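Local coordinates for PRP8 protein (Cryptococcus neoformans var. grubii, PDB 6OWU) that is an intein of the Hint family, which probably excises itself from the spliceosomal protein Prp8 by protein splicing and is seen here with zinc bound, at residues Thr56-Glu61 with Leu139-Ser144. Sequence-based numbering, arbitrary orientation.
Sequences THEGLE and LLHINS
Glu58 meets His141 with both carboxylate oxygens, one bonded to the backbone and the other to the ring, where two antiparallel strands of the Hint fold part company. It is a worked example of how a departing loop can carry on a sheet's bonding through a side chain. ND1 of His141 donates to the syn lone pair of Glu58 OE1 at 2.8 Å, and that oxygen lies almost in the plane of the ring. The carboxylate and imidazole planes are 23° apart, nearly coplanar. The backbone N of His141 reaches OE2 of Glu58 at 3.0 Å in a nearly straight bond, so the two contacts together fix the rotation of the carboxylate. A bend at chi2 (83°) in Glu58 folds the acid back toward the strand. The carbonyl of the same histidine is used as well: O of His141 accepts from N of His57 at 2.8 Å.

Next to this lies the last bridge, the non-hydrogen-bonded pair Thr56–Ile142, whose side chains diverge. Asn143 sets its CB over one face of the His57 ring, a CH-pi contact 4.0 Å from the centroid, with the amide turned steeply to the ring. Beyond Glu58, Leu60 and Leu140 touch through their methyl groups, CD1 of Leu60 against CD1 of Leu140.

Farther out, strand 139-148 is held from its other side by strand 117-120, Leu140 bonding to the backbone of Leu119, while Asn143 and Ser144 form a classic beta bulge opposite Lys55. Within the loop, Gly59 is the centre of an inverse gamma turn, and just before it OG1 of Thr56 donates to O of Glu58 at 2.9 Å.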
ATOM      1  N   THR A  56       3.425 -10.307   5.680  1.00 14.90           N
ATOM      2  CA  THR A  56       2.290 -10.648   6.525  1.00 13.63           C
ATOM      3  C   THR A  56       2.329 -12.121   6.923  1.00 17.10           C
ATOM      4  O   THR A  56       2.922 -12.956   6.240  1.00 14.66           O
ATOM      5  CB  THR A  56       0.975 -10.341   5.800  1.00 14.43           C
ATOM      6  OG1 THR A  56       0.953 -11.011   4.533  1.00 18.56           O
ATOM      7  CG2 THR A  56       0.813  -8.833   5.578  1.00 18.24           C
ATOM      8  N   HIS A  57       1.673 -12.437   8.044  1.00 14.80           N
ATOM      9  CA  HIS A  57       1.459 -13.841   8.389  1.00 15.06           C
ATOM     10  C   HIS A  57       0.735 -14.562   7.258  1.00 15.41           C
ATOM     11  O   HIS A  57       1.119 -15.669   6.859  1.00 16.57           O
ATOM     12  CB  HIS A  57       0.642 -13.955   9.683  1.00 14.79           C
ATOM     13  CG  HIS A  57       1.376 -13.539  10.918  1.00 13.69           C
ATOM     14  ND1 HIS A  57       1.923 -14.448  11.799  1.00 16.11           N
ATOM     15  CD2 HIS A  57       1.629 -12.313  11.436  1.00 13.60           C
ATOM     16  CE1 HIS A  57       2.488 -13.799  12.802  1.00 18.47           C
ATOM     17  NE2 HIS A  57       2.324 -12.504  12.606  1.00 17.45           N
ATOM     18  N   GLU A  58      -0.321 -13.942   6.731  1.00 16.97           N
ATOM     19  CA  GLU A  58      -1.124 -14.542   5.673  1.00 18.32           C
ATOM     20  C   GLU A  58      -0.319 -14.665   4.381  1.00 20.32           C
ATOM     21  O   GLU A  58       0.601 -13.883   4.118  1.00 17.13           O
ATOM     22  CB  GLU A  58      -2.388 -13.713   5.422  1.00 22.44           C
ATOM     23  CG  GLU A  58      -3.396 -13.747   6.565  1.00 25.53           C
ATOM     24  CD  GLU A  58      -3.083 -12.750   7.674  1.00 24.93           C
ATOM     25  OE1 GLU A  58      -3.860 -12.694   8.650  1.00 21.52           O
ATOM     26  OE2 GLU A  58      -2.066 -12.025   7.580  1.00 18.99           O
ATOM     27  N   GLY A  59      -0.654 -15.683   3.585  1.00 16.66           N
ATOM     28  CA  GLY A  59       0.069 -15.956   2.353  1.00 19.81           C
ATOM     29  C   GLY A  59      -0.258 -15.055   1.174  1.00 25.89           C
ATOM     30  O   GLY A  59      -0.731 -15.525   0.131  1.00 24.16           O
ATOM     31  N   LEU A  60      -0.008 -13.758   1.323  1.00 21.37           N
ATOM     32  CA  LEU A  60      -0.160 -12.784   0.253  1.00 22.89           C
ATOM     33  C   LEU A  60       1.193 -12.148  -0.048  1.00 21.36           C
ATOM     34  O   LEU A  60       2.122 -12.211   0.761  1.00 17.91           O
ATOM     35  CB  LEU A  60      -1.183 -11.702   0.625  1.00 21.82           C
ATOM     36  CG  LEU A  60      -2.624 -12.191   0.822  1.00 26.94           C
ATOM     37  CD1 LEU A  60      -3.567 -11.014   1.031  1.00 29.94           C
ATOM     38  CD2 LEU A  60      -3.090 -13.055  -0.346  1.00 28.91           C
ATOM     39  N   GLU A  61       1.293 -11.523  -1.222  1.00 18.48           N
ATOM     40  CA  GLU A  61       2.564 -10.957  -1.663  1.00 15.73           C
ATOM     41  C   GLU A  61       3.068  -9.897  -0.690  1.00 15.20           C
ATOM     42  O   GLU A  61       2.292  -9.091  -0.173  1.00 19.22           O
ATOM     43  CB  GLU A  61       2.414 -10.341  -3.059  1.00 16.95           C
ATOM     44  CG  GLU A  61       2.772 -11.293  -4.192  1.00 30.41           C
ATOM     45  CD  GLU A  61       2.674 -10.657  -5.572  1.00 26.07           C
ATOM     46  OE1 GLU A  61       2.668  -9.418  -5.674  1.00 25.70           O
ATOM     47  OE2 GLU A  61       2.628 -11.411  -6.564  1.00 33.45           O
ATOM     48  N   LEU A 139      -8.672  -8.602   7.289  1.00 26.43           N
ATOM     49  CA  LEU A 139      -7.554  -7.963   7.967  1.00 27.91           C
ATOM     50  C   LEU A 139      -6.306  -8.825   7.814  1.00 25.35           C
ATOM     51  O   LEU A 139      -6.377 -10.058   7.846  1.00 19.36           O
ATOM     52  CB  LEU A 139      -7.866  -7.729   9.446  1.00 24.23           C
ATOM     53  CG  LEU A 139      -9.031  -6.780   9.731  1.00 28.79           C
ATOM     54  CD1 LEU A 139      -9.130  -6.478  11.221  1.00 36.66           C
ATOM     55  CD2 LEU A 139      -8.921  -5.492   8.920  1.00 20.64           C
ATOM     56  N   LEU A 140      -5.170  -8.169   7.608  1.00 17.95           N
ATOM     57  CA  LEU A 140      -3.891  -8.827   7.408  1.00 19.80           C
ATOM     58  C   LEU A 140      -2.939  -8.425   8.523  1.00 20.37           C
ATOM     59  O   LEU A 140      -2.836  -7.242   8.872  1.00 20.64           O
ATOM     60  CB  LEU A 140      -3.278  -8.465   6.052  1.00 20.29           C
ATOM     61  CG  LEU A 140      -4.141  -8.743   4.822  1.00 26.51           C
ATOM     62  CD1 LEU A 140      -3.458  -8.199   3.574  1.00 22.06           C
ATOM     63  CD2 LEU A 140      -4.419 -10.230   4.677  1.00 20.66           C
ATOM     64  N   HIS A 141      -2.214  -9.408   9.036  1.00 18.08           N
ATOM     65  CA  HIS A 141      -1.375  -9.245  10.213  1.00 18.08           C
ATOM     66  C   HIS A 141       0.079  -9.187   9.772  1.00 18.07           C
ATOM     67  O   HIS A 141       0.573 -10.108   9.109  1.00 19.92           O
ATOM     68  CB  HIS A 141      -1.630 -10.387  11.198  1.00 17.06           C
ATOM     69  CG  HIS A 141      -3.059 -10.473  11.633  1.00 18.29           C
ATOM     70  ND1 HIS A 141      -4.036 -11.066  10.862  1.00 19.30           N
ATOM     71  CD2 HIS A 141      -3.687  -9.997  12.734  1.00 21.40           C
ATOM     72  CE1 HIS A 141      -5.200 -10.977  11.482  1.00 22.69           C
ATOM     73  NE2 HIS A 141      -5.015 -10.337  12.623  1.00 22.81           N
ATOM     74  N   ILE A 142       0.747  -8.083  10.098  1.00 16.95           N
ATOM     75  CA  ILE A 142       2.128  -7.908   9.673  1.00 17.17           C
ATOM     76  C   ILE A 142       3.029  -8.795  10.518  1.00 18.54           C
ATOM     77  O   ILE A 142       2.966  -8.774  11.753  1.00 21.54           O
ATOM     78  CB  ILE A 142       2.536  -6.429   9.756  1.00 17.09           C
ATOM     79  CG1 ILE A 142       1.847  -5.641   8.641  1.00 18.73           C
ATOM     80  CG2 ILE A 142       4.047  -6.285   9.645  1.00 16.49           C
ATOM     81  CD1 ILE A 142       2.116  -4.148   8.688  1.00 20.43           C
ATOM     82  N   ASN A 143       3.832  -9.625   9.856  1.00 14.70           N
ATOM     83  CA  ASN A 143       4.806 -10.434  10.573  1.00 17.37           C
ATOM     84  C   ASN A 143       6.143  -9.726  10.702  1.00 24.46           C
ATOM     85  O   ASN A 143       6.833  -9.874  11.720  1.00 19.93           O
ATOM     86  CB  ASN A 143       5.013 -11.781   9.880  1.00 19.68           C
ATOM     87  CG  ASN A 143       5.888 -12.704  10.691  1.00 24.40           C
ATOM     88  OD1 ASN A 143       5.518 -13.099  11.795  1.00 24.60           O
ATOM     89  ND2 ASN A 143       7.057 -13.054  10.155  1.00 25.30           N
ATOM     90  N   SER A 144       6.552  -8.992   9.671  1.00 18.88           N
ATOM     91  CA  SER A 144       7.846  -8.332   9.760  1.00 17.38           C
ATOM     92  C   SER A 144       7.848  -7.120   8.847  1.00 15.64           C
ATOM     93  O   SER A 144       7.139  -7.092   7.835  1.00 14.07           O
ATOM     94  CB  SER A 144       8.989  -9.286   9.411  1.00 20.12           C
ATOM     95  OG  SER A 144       8.906  -9.708   8.061  1.00 19.86           O
TER